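Side-chain contact in L-methionine gamma-lyase (Fusobacterium nucleatum subsp. nucleatum, PDB 6LXU), which belongs to the Cys/Met metabolism family of pyridoxal-phosphate-dependent enzymes and carries its cofactor bound covalently to a lysine: residues A[331-336]-A[347-352]. Numbering follows the deposited sequence. Where two conformers were deposited one is given.
Sequences NNLKLC and TLIQHP. With NO3 (nitrate ion), chain C.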
ATOM      1  N   ASN A 331     -34.205   0.010   5.138  1.00 10.54           N
ATOM      2  CA  ASN A 331     -34.254  -1.011   4.084  1.00 11.22           C
ATOM      3  C   ASN A 331     -34.609  -0.469   2.701  1.00 11.54           C
ATOM      4  O   ASN A 331     -34.366  -1.146   1.699  1.00 12.97           O
ATOM      5  CB  ASN A 331     -35.195  -2.147   4.480  1.00 11.72           C
ATOM      6  CG  ASN A 331     -34.634  -2.994   5.601  1.00 12.04           C
ATOM      7  OD1 ASN A 331     -33.442  -2.928   5.908  1.00 12.71           O
ATOM      8  ND2 ASN A 331     -35.490  -3.779   6.238  1.00 13.08           N
ATOM      9  N   ASN A 332     -35.167   0.736   2.634  1.00 11.04           N
ATOM     10  CA  ASN A 332     -35.512   1.379   1.367  1.00 11.30           C
ATOM     11  C   ASN A 332     -34.502   2.399   0.856  1.00 11.22           C
ATOM     12  O   ASN A 332     -34.666   2.914  -0.249  1.00 11.85           O
ATOM     13  CB  ASN A 332     -36.895   2.024   1.479  1.00 12.32           C
ATOM     14  CG  ASN A 332     -37.999   1.020   1.308  1.00 13.08           C
ATOM     15  OD1 ASN A 332     -38.333   0.662   0.180  1.00 15.47           O
ATOM     16  ND2 ASN A 332     -38.561   0.547   2.411  1.00 14.00           N
ATOM     17  N   LEU A 333     -33.470   2.707   1.648  1.00 10.75           N
ATOM     18  CA  LEU A 333     -32.487   3.715   1.220  1.00 10.77           C
ATOM     19  C   LEU A 333     -31.554   3.144   0.168  1.00 11.40           C
ATOM     20  O   LEU A 333     -31.163   1.980   0.243  1.00 12.58           O
ATOM     21  CB  LEU A 333     -31.711   4.268   2.413  1.00 10.32           C
ATOM     22  CG  LEU A 333     -32.587   4.997   3.442  1.00 10.15           C
ATOM     23  CD1 LEU A 333     -31.788   5.355   4.691  1.00  9.92           C
ATOM     24  CD2 LEU A 333     -33.235   6.226   2.837  1.00 10.24           C
ATOM     25  N   LYS A 334     -31.245   3.971  -0.823  1.00 11.61           N
ATOM     26  CA  LYS A 334     -30.393   3.596  -1.956  1.00 12.56           C
ATOM     27  C   LYS A 334     -29.047   4.312  -2.002  1.00 11.93           C
ATOM     28  O   LYS A 334     -28.126   3.824  -2.668  1.00 14.32           O
ATOM     29  CB  LYS A 334     -31.131   3.855  -3.271  1.00 14.61           C
ATOM     30  CG  LYS A 334     -32.492   3.177  -3.404  1.00 16.68           C
ATOM     31  CD  LYS A 334     -32.399   1.671  -3.227  1.00 18.80           C
ATOM     32  CE  LYS A 334     -33.674   0.947  -3.643  1.00 20.64           C
ATOM     33  NZ  LYS A 334     -34.809   1.243  -2.731  1.00 22.47           N
ATOM     34  N   LEU A 335     -28.922   5.442  -1.316  1.00  9.91           N
ATOM     35  CA  LEU A 335     -27.691   6.225  -1.324  0.60  9.63           C
ATOM     36  C   LEU A 335     -26.987   6.094   0.022  1.00  9.02           C
ATOM     37  O   LEU A 335     -25.795   5.759   0.068  1.00  9.07           O
ATOM     38  CB  LEU A 335     -27.989   7.685  -1.665  0.60  9.71           C
ATOM     39  CG  LEU A 335     -26.770   8.598  -1.818  0.60  9.97           C
ATOM     40  CD1 LEU A 335     -25.849   8.082  -2.913  0.60 10.25           C
ATOM     41  CD2 LEU A 335     -27.216  10.025  -2.097  0.60  9.98           C
ATOM     42  N   CYS A 336     -27.707   6.348   1.113  1.00  8.35           N
ATOM     43  CA  CYS A 336     -27.177   6.149   2.450  1.00  8.30           C
ATOM     44  C   CYS A 336     -26.848   4.677   2.636  1.00  8.24           C
ATOM     45  O   CYS A 336     -27.637   3.813   2.225  1.00  9.83           O
ATOM     46  CB  CYS A 336     -28.227   6.536   3.480  1.00  8.35           C
ATOM     47  SG  CYS A 336     -28.857   8.231   3.372  1.00  8.86           S
ATOM     48  N   THR A 347     -22.382   8.860   3.142  1.00  5.75           N
ATOM     49  CA  THR A 347     -23.359   8.951   4.229  1.00  5.70           C
ATOM     50  C   THR A 347     -23.631   7.555   4.781  1.00  5.77           C
ATOM     51  O   THR A 347     -23.886   6.621   4.007  1.00  6.05           O
ATOM     52  CB  THR A 347     -24.653   9.609   3.732  1.00  5.70           C
ATOM     53  OG1 THR A 347     -24.390  10.973   3.418  1.00  5.87           O
ATOM     54  CG2 THR A 347     -25.747   9.584   4.766  1.00  5.85           C
ATOM     55  N   LEU A 348     -23.576   7.425   6.106  1.00  5.79           N
ATOM     56  CA  LEU A 348     -23.836   6.158   6.786  1.00  6.14           C
ATOM     57  C   LEU A 348     -25.033   6.322   7.707  1.00  6.24           C
ATOM     58  O   LEU A 348     -25.274   7.403   8.245  1.00  6.32           O
ATOM     59  CB  LEU A 348     -22.628   5.714   7.606  1.00  6.49           C
ATOM     60  CG  LEU A 348     -21.287   5.616   6.894  1.00  6.91           C
ATOM     61  CD1 LEU A 348     -20.215   5.154   7.852  1.00  7.55           C
ATOM     62  CD2 LEU A 348     -21.356   4.701   5.675  1.00  7.38           C
ATOM     63  N   ILE A 349     -25.740   5.225   7.926  1.00  6.38           N
ATOM     64  CA  ILE A 349     -26.953   5.271   8.747  1.00  7.00           C
ATOM     65  C   ILE A 349     -27.118   3.956   9.493  1.00  7.34           C
ATOM     66  O   ILE A 349     -26.746   2.885   8.988  1.00  7.30           O
ATOM     67  CB  ILE A 349     -28.169   5.625   7.871  1.00  7.11           C
ATOM     68  CG1 ILE A 349     -29.386   6.057   8.705  1.00  7.29           C
ATOM     69  CG2 ILE A 349     -28.528   4.501   6.914  1.00  7.34           C
ATOM     70  CD1 ILE A 349     -30.533   6.574   7.868  1.00  7.65           C
ATOM     71  N   GLN A 350     -27.657   4.033  10.712  1.00  8.07           N
ATOM     72  CA  GLN A 350     -27.931   2.855  11.523  0.50  8.77           C
ATOM     73  C   GLN A 350     -29.193   3.071  12.354  1.00  8.64           C
ATOM     74  O   GLN A 350     -29.516   4.206  12.712  1.00  8.48           O
ATOM     75  CB  GLN A 350     -26.748   2.542  12.440  0.50  9.85           C
ATOM     76  CG  GLN A 350     -26.215   3.705  13.249  0.50 10.86           C
ATOM     77  CD  GLN A 350     -25.142   3.253  14.212  0.50 11.84           C
ATOM     78  OE1 GLN A 350     -25.443   2.852  15.327  0.50 13.33           O
ATOM     79  NE2 GLN A 350     -23.882   3.309  13.783  0.50 12.44           N
ATOM     80  N   HIS A 351     -29.860   1.970  12.685  1.00  8.34           N
ATOM     81  CA  HIS A 351     -31.062   1.948  13.520  1.00  8.72           C
ATOM     82  C   HIS A 351     -30.696   1.068  14.704  1.00  8.80           C
ATOM     83  O   HIS A 351     -30.796  -0.159  14.606  1.00  8.88           O
ATOM     84  CB  HIS A 351     -32.223   1.383  12.709  1.00  8.95           C
ATOM     85  CG  HIS A 351     -33.480   1.192  13.499  1.00  9.17           C
ATOM     86  ND1 HIS A 351     -34.178   0.003  13.507  1.00  9.49           N
ATOM     87  CD2 HIS A 351     -34.167   2.049  14.288  1.00  9.32           C
ATOM     88  CE1 HIS A 351     -35.249   0.145  14.271  1.00  9.63           C
ATOM     89  NE2 HIS A 351     -35.263   1.371  14.760  1.00  9.40           N
ATOM     90  N   PRO A 352     -30.207   1.670  15.804  1.00  9.41           N
ATOM     91  CA  PRO A 352     -29.631   0.831  16.856  1.00  9.99           C
ATOM     92  C   PRO A 352     -30.555  -0.263  17.402  1.00 10.24           C
ATOM     93  O   PRO A 352     -30.081  -1.371  17.698  1.00 10.89           O
ATOM     94  CB  PRO A 352     -29.256   1.832  17.942  1.00 10.50           C
ATOM     95  CG  PRO A 352     -29.003   3.097  17.220  1.00 11.12           C
ATOM     96  CD  PRO A 352     -29.892   3.097  16.020  1.00  9.88           C
TER
HETATM   97  N   NO3 C 502     -20.257   3.936  15.680  1.00 20.71           N
HETATM   98  O1  NO3 C 502     -19.523   4.707  15.081  1.00 22.12           O
HETATM   99  O2  NO3 C 502     -20.327   3.999  16.941  1.00 18.84           O
HETATM  100  O3  NO3 C 502     -20.943   3.086  15.042  1.00 19.78           O
HETATM  101  O   HOH W   1     -23.419   5.832   1.380  1.00  6.77           O
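With CG1 of Ile349 trans to the backbone N (chi1 -165°) and its chain extended to CD1, and with CG of Leu333 set beside its own N (chi1 -62°), the two residues meet methyl to methyl: Leu333 CD1 lies 3.6 Å from Ile349 CD1, and the side chains cross at about a right angle. The same leucine methyl also touches the other branch of the isoleucine, CG2, which also meets Cys336 CB at 4.0 Å. Cys336 SG stands 3.7 Å from CG2 of Thr347. This methyl reaches the sulfur while OG1 hydrogen-bonds Glu382 and the backbone N of Gly380. The arrangement illustrates how the segment following a helix can pack on a sheet through a few apolar side chains: a loop joins helix 322-332 to strand 337-338, the outermost strand of its sheet within this chain, which pairs in parallel with strand 348-350 in the five-stranded mixed sheet that also includes strand 374-378, whose Leu377 packs on Thr347. Where the backbones approach without bonding directly, one water donates to both carbonyls, at 2.7 Å from Leu335 O and 2.8 Å from Thr347 O. Asp390 meanwhile accepts from the backbone N atoms of Lys334, Leu335 and Cys336, tying this loop to helix 384-396.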